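Local coordinates for cellulosomal scaffoldin adaptor protein B (Acetivibrio cellulolyticus, PDB 4UYP) that joins multienzyme cellulosomes to the cell-surface scaffoldin ScaC through its calcium-binding type I dockerin domain, the part held in this chain, at residues A40-G45 with I51-L56; G5-N10 with S15-L20. The protein carries 2 engineered substitutions. All blocks are in the same frame, centred on the assembly; numbering follows the deposited sequence. Where two conformers were deposited one is given.

Overall arrangement
From the N terminus, the chain first makes contact 2, where G5-N10 folds back on the start of helix 15-26 and closes a calcium loop. Helix 15-26 and the linker lead to the short helix 37-41, from whose end contact 1 closes the second calcium loop, between A40-G45 and the start of helix 51-61. The two follow each other in series, neither nested nor crossed, with centres about 11 Å apart. They nevertheless touch: A40 O probably accepts a hydrogen bond from G5 N, and the methyl of A18 packs on A54 O, so that the two loop-helix units of the dockerin meet through these two pairs.

Contact 1 (A40-G45 with I51-L56); sequences AADVDG and INDAVL. With CA (calcium ion), chain K.
D53 OD1 has two partners: it binds the calcium ion at 2.6 Å and accepts a nearly straight hydrogen bond from D44 N (3.2 Å, 171°), which reaches it almost in line with its C-O bond. D53 OD2 takes the same ion at 2.4 Å, making the carboxylate bidentate, and also accepts from K50 N. D42 OD1 and D44 OD1 bind from the loop, while D42 OD2 accepts from G47 N; water 1 and atoms of N46 and S48 complete the site of this EF-hand-like loop. The cation between them probably offsets the mutual repulsion of the three carboxylates. D44 turns OD1 alone to the metal, D53 both oxygens, their carboxylate planes 89° apart. D44 OD2 faces the helix instead, where N52 ND2 donates to it at 3.0 Å from above the carboxylate plane. Asparagine suits that place: ND2 donates hydrogen bonds to D44 OD2 and to G125 O of the ScaC chain, while OD1 accepts from water 1. Below the polar layer, V43 CG2 lies against L56 CB (3.7 Å), and L56 CD1 reaches D44 CB. The contact thus joins the end of helix 37-41 to the first turns of helix 51-61, with A41 and A54 packed on I21 of helix 15-26 and the ScaC chain against N52, V55 and L56.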
loop_
_atom_site.group_PDB
_atom_site.type_symbol
_atom_site.label_atom_id
_atom_site.label_comp_id
_atom_site.label_asym_id
_atom_site.label_seq_id
_atom_site.Cartn_x
_atom_site.Cartn_y
_atom_site.Cartn_z
ATOM N N ALA B 40 23.518 0.945 5.043
ATOM C CA ALA B 40 24.126 -0.300 5.520
ATOM C C ALA B 40 23.180 -1.501 5.228
ATOM O O ALA B 40 23.656 -2.614 5.048
ATOM C CB ALA B 40 24.457 -0.224 6.992
ATOM N N ALA B 41 21.900 -1.218 5.262
ATOM C CA ALA B 41 20.947 -2.348 5.069
ATOM C C ALA B 41 20.898 -2.805 3.616
ATOM O O ALA B 41 20.464 -3.921 3.325
ATOM C CB ALA B 41 19.544 -1.851 5.461
ATOM N N ASP B 42 21.204 -1.946 2.651
ATOM C CA ASP B 42 21.016 -2.250 1.261
ATOM C C ASP B 42 22.257 -3.054 0.746
ATOM O O ASP B 42 23.054 -2.520 -0.090
ATOM C CB ASP B 42 20.752 -0.956 0.404
ATOM C CG ASP B 42 20.546 -1.275 -1.026
ATOM O OD1 ASP B 42 20.116 -2.424 -1.413
ATOM O OD2 ASP B 42 20.767 -0.377 -1.875
ATOM N N VAL B 43 22.357 -4.287 1.193
ATOM C CA VAL B 43 23.584 -5.026 0.940
ATOM C C VAL B 43 23.626 -5.550 -0.481
ATOM O O VAL B 43 24.736 -5.989 -0.907
ATOM C CB VAL B 43 23.811 -6.103 1.993
ATOM C CG1 VAL B 43 24.036 -5.510 3.354
ATOM C CG2 VAL B 43 22.604 -7.052 2.140
ATOM N N ASP B 44 22.538 -5.640 -1.245
ATOM C CA ASP B 44 22.679 -5.916 -2.688
ATOM C C ASP B 44 22.924 -4.642 -3.558
ATOM O O ASP B 44 23.157 -4.765 -4.753
ATOM C CB ASP B 44 21.591 -6.872 -3.199
ATOM C CG ASP B 44 20.195 -6.184 -3.409
ATOM O OD1 ASP B 44 20.106 -4.992 -3.030
ATOM O OD2 ASP B 44 19.398 -6.882 -4.081
ATOM N N GLY B 45 22.910 -3.510 -2.965
ATOM C CA GLY B 45 23.251 -2.250 -3.574
ATOM C C GLY B 45 22.265 -1.829 -4.639
ATOM O O GLY B 45 22.593 -1.014 -5.503
ATOM N N ILE B 51 13.271 -7.838 1.256
ATOM C CA ILE B 51 13.525 -8.987 2.092
ATOM C C ILE B 51 14.857 -9.695 1.776
ATOM O O ILE B 51 15.416 -10.319 2.695
ATOM C CB ILE B 51 12.273 -9.994 2.050
ATOM C CG1 ILE B 51 12.327 -11.074 3.190
ATOM C CG2 ILE B 51 12.159 -10.655 0.696
ATOM C CD1 ILE B 51 12.421 -10.480 4.577
ATOM N N ASN B 52 15.269 -9.660 0.507
ATOM C CA ASN B 52 16.513 -10.404 0.291
ATOM C C ASN B 52 17.702 -9.705 0.917
ATOM O O ASN B 52 18.661 -10.420 1.243
ATOM C CB ASN B 52 16.749 -10.526 -1.219
ATOM C CG ASN B 52 17.107 -9.207 -1.868
ATOM O OD1 ASN B 52 16.446 -8.170 -1.684
ATOM N ND2 ASN B 52 18.205 -9.202 -2.672
ATOM N N ASP B 53 17.660 -8.406 1.183
ATOM C CA ASP B 53 18.759 -7.767 1.949
ATOM C C ASP B 53 18.839 -8.393 3.295
ATOM O O ASP B 53 19.920 -8.631 3.828
ATOM C CB ASP B 53 18.546 -6.272 2.049
ATOM C CG ASP B 53 18.583 -5.564 0.730
ATOM O OD1 ASP B 53 19.615 -5.581 -0.003
ATOM O OD2 ASP B 53 17.599 -4.834 0.341
ATOM N N ALA B 54 17.656 -8.705 3.939
ATOM C CA ALA B 54 17.709 -9.255 5.279
ATOM C C ALA B 54 18.326 -10.681 5.227
ATOM O O ALA B 54 19.131 -10.996 6.103
ATOM C CB ALA B 54 16.214 -9.314 5.813
ATOM N N VAL B 55 17.940 -11.482 4.253
ATOM C CA VAL B 55 18.449 -12.832 4.214
ATOM C C VAL B 55 19.934 -12.849 3.828
ATOM O O VAL B 55 20.659 -13.700 4.363
ATOM C CB VAL B 55 17.575 -13.762 3.386
ATOM C CG1 VAL B 55 17.822 -13.664 1.864
ATOM C CG2 VAL B 55 17.579 -15.156 3.974
ATOM N N LEU B 56 20.352 -11.861 3.021
ATOM C CA LEU B 56 21.800 -11.732 2.750
ATOM C C LEU B 56 22.559 -11.431 3.993
ATOM O O LEU B 56 23.656 -12.024 4.210
ATOM C CB LEU B 56 22.034 -10.703 1.644
ATOM C CG LEU B 56 21.655 -11.135 0.208
ATOM C CD1 LEU B 56 21.629 -9.941 -0.740
ATOM C CD2 LEU B 56 22.644 -12.218 -0.365
HETATM CA CA CA K . 18.500 -3.993 -1.678
HETATM O O HOH W 1 17.163 -5.745 -2.672
#

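Contact 2 (G5-N10 with S15-L20); sequences GDVDGN and SIDAVL. Engineered in segment 15-20: S15 (natural residue Ile), I16 (natural residue Asn). With CA (calcium ion), chain L.
D17, V7 and D8 have the most surface buried where G5-N10 meets the first turns of helix 15-26, in the first calcium loop of the dockerin, a variant of the EF-hand motif. D17 comes from the helix and chelates the ion with both oxygens, OD1 at 2.6 Å and OD2 at 2.4 Å. Its CG lies anti to the carbonyl carbon (chi1 -68°), which swings the carboxylate off the helix and over the loop. Aspartate suits the place because its short side chain can offer the metal both oxygens while OD1 still accepts from D8 N (162°); OD2 also accepts from R14 N. That D8 N bond ties the turn from D6 to G9 to the helix. G5 O meets D17 CB, and glycine suits this position because at its backbone angles a CB would be jammed against the preceding carbonyl oxygen.

D8 gives OD1 to the calcium, its carboxylate plane turned 78° from that of D17, while OD2 accepts a hydrogen bond from water 2 at 2.7 Å. Because water 2 is itself a ligand, D8 holds the ion both directly and through it. D6 OD1, N10 OD1 and S12 O occupy other positions in the site, and D6 OD2 accepts from G11 N. Beside D8 OD2 lies CG2 of I16, an engineered residue, in van der Waals contact only.

V7 has no polar side-chain atoms and serves the apolar side: in the conformer given, its CG2 lies beside D17 O and against L20 CB. L20 CD1 reaches D8 CB at 3.7 Å, an apolar contact beside the metal site. N10 N donates to two oxygens that also bind calcium, D6 OD1 on its syn lone pair at 3.1 Å and D8 OD1 from above the carboxylate plane at 3.3 Å, the latter an Asx turn.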
loop_
_atom_site.group_PDB
_atom_site.type_symbol
_atom_site.label_atom_id
_atom_site.label_comp_id
_atom_site.label_asym_id
_atom_site.label_seq_id
_atom_site.Cartn_x
_atom_site.Cartn_y
_atom_site.Cartn_z
ATOM N N GLY B 5 25.864 -4.004 6.097
ATOM C CA GLY B 5 25.296 -5.083 6.968
ATOM C C GLY B 5 25.063 -4.618 8.372
ATOM O O GLY B 5 24.264 -5.191 9.104
ATOM N N ASP B 6 25.738 -3.529 8.789
ATOM C CA ASP B 6 25.697 -3.126 10.189
ATOM C C ASP B 6 24.622 -2.097 10.461
ATOM O O ASP B 6 24.835 -0.910 10.623
ATOM C CB ASP B 6 27.056 -2.502 10.596
ATOM C CG ASP B 6 27.041 -2.131 12.039
ATOM O OD1 ASP B 6 26.275 -2.622 12.882
ATOM O OD2 ASP B 6 27.870 -1.262 12.430
ATOM N N VAL B 7 23.365 -2.577 10.421
ATOM C CA VAL B 7 22.232 -1.665 10.309
ATOM C C VAL B 7 21.925 -0.933 11.646
ATOM O O VAL B 7 21.364 0.141 11.603
ATOM C CB VAL B 7 20.982 -2.441 9.721
ATOM C CG1 VAL B 7 21.371 -3.488 8.643
ATOM C CG2 VAL B 7 20.348 -3.243 10.749
ATOM N N ASP B 8 22.377 -1.501 12.764
ATOM C CA ASP B 8 22.265 -0.854 14.086
ATOM C C ASP B 8 23.479 -0.003 14.423
ATOM O O ASP B 8 23.460 0.642 15.474
ATOM C CB ASP B 8 21.872 -1.796 15.252
ATOM C CG ASP B 8 22.905 -2.874 15.598
ATOM O OD1 ASP B 8 24.076 -2.786 15.025
ATOM O OD2 ASP B 8 22.583 -3.735 16.442
ATOM N N GLY B 9 24.482 0.002 13.547
ATOM C CA GLY B 9 25.657 0.931 13.727
ATOM C C GLY B 9 26.524 0.548 14.869
ATOM O O GLY B 9 27.221 1.441 15.387
ATOM N N ASN B 10 26.573 -0.668 15.329
ATOM C CA ASN B 10 27.322 -0.990 16.516
ATOM C C ASN B 10 28.763 -1.449 16.137
ATOM O O ASN B 10 29.494 -1.875 17.077
ATOM C CB ASN B 10 26.615 -2.010 17.487
ATOM C CG ASN B 10 26.646 -3.455 16.944
ATOM O OD1 ASN B 10 26.844 -3.664 15.743
ATOM N ND2 ASN B 10 26.434 -4.390 17.787
ATOM N N SER B 15 23.527 -11.216 13.898
ATOM C CA SER B 15 22.161 -11.760 13.599
ATOM C C SER B 15 21.078 -10.715 13.685
ATOM O O SER B 15 20.085 -10.655 12.887
ATOM C CB SER B 15 21.826 -12.919 14.498
ATOM O OG SER B 15 22.673 -14.020 14.190
ATOM N N ILE B 16 21.183 -9.879 14.742
ATOM C CA ILE B 16 20.121 -8.893 14.981
ATOM C C ILE B 16 19.990 -7.894 13.849
ATOM O O ILE B 16 18.929 -7.359 13.586
ATOM C CB ILE B 16 20.292 -8.216 16.355
ATOM C CG1 ILE B 16 18.985 -7.533 16.856
ATOM C CG2 ILE B 16 21.441 -7.202 16.321
ATOM C CD1 ILE B 16 17.854 -8.554 17.206
ATOM N N ASP B 17 21.135 -7.575 13.152
ATOM C CA ASP B 17 21.045 -6.660 12.011
ATOM C C ASP B 17 20.045 -7.174 10.973
ATOM O O ASP B 17 19.344 -6.375 10.397
ATOM C CB ASP B 17 22.471 -6.445 11.401
ATOM C CG ASP B 17 23.424 -5.656 12.335
ATOM O OD1 ASP B 17 23.123 -4.511 12.754
ATOM O OD2 ASP B 17 24.542 -6.180 12.619
ATOM N N ALA B 18 20.031 -8.490 10.728
ATOM C CA ALA B 18 19.123 -8.991 9.693
ATOM C C ALA B 18 17.698 -8.923 10.233
ATOM O O ALA B 18 16.767 -8.763 9.443
ATOM C CB ALA B 18 19.497 -10.475 9.368
ATOM N N VAL B 19 17.507 -9.137 11.557
ATOM C CA VAL B 19 16.167 -8.958 12.148
ATOM C C VAL B 19 15.658 -7.535 11.954
ATOM O O VAL B 19 14.465 -7.302 11.606
ATOM C CB VAL B 19 16.203 -9.320 13.591
ATOM C CG1 VAL B 19 14.799 -9.089 14.213
ATOM C CG2 VAL B 19 16.551 -10.802 13.840
ATOM N N LEU B 20 16.530 -6.527 12.125
ATOM C CA LEU B 20 16.137 -5.155 11.935
ATOM C C LEU B 20 15.735 -4.855 10.528
ATOM O O LEU B 20 14.747 -4.131 10.269
ATOM C CB LEU B 20 17.218 -4.184 12.377
ATOM C CG LEU B 20 17.490 -4.280 13.868
ATOM C CD1 LEU B 20 18.745 -3.461 14.247
ATOM C CD2 LEU B 20 16.317 -3.555 14.584
HETATM CA CA CA L . 25.363 -4.438 14.033
HETATM O O HOH W 2 24.311 -5.715 15.782
#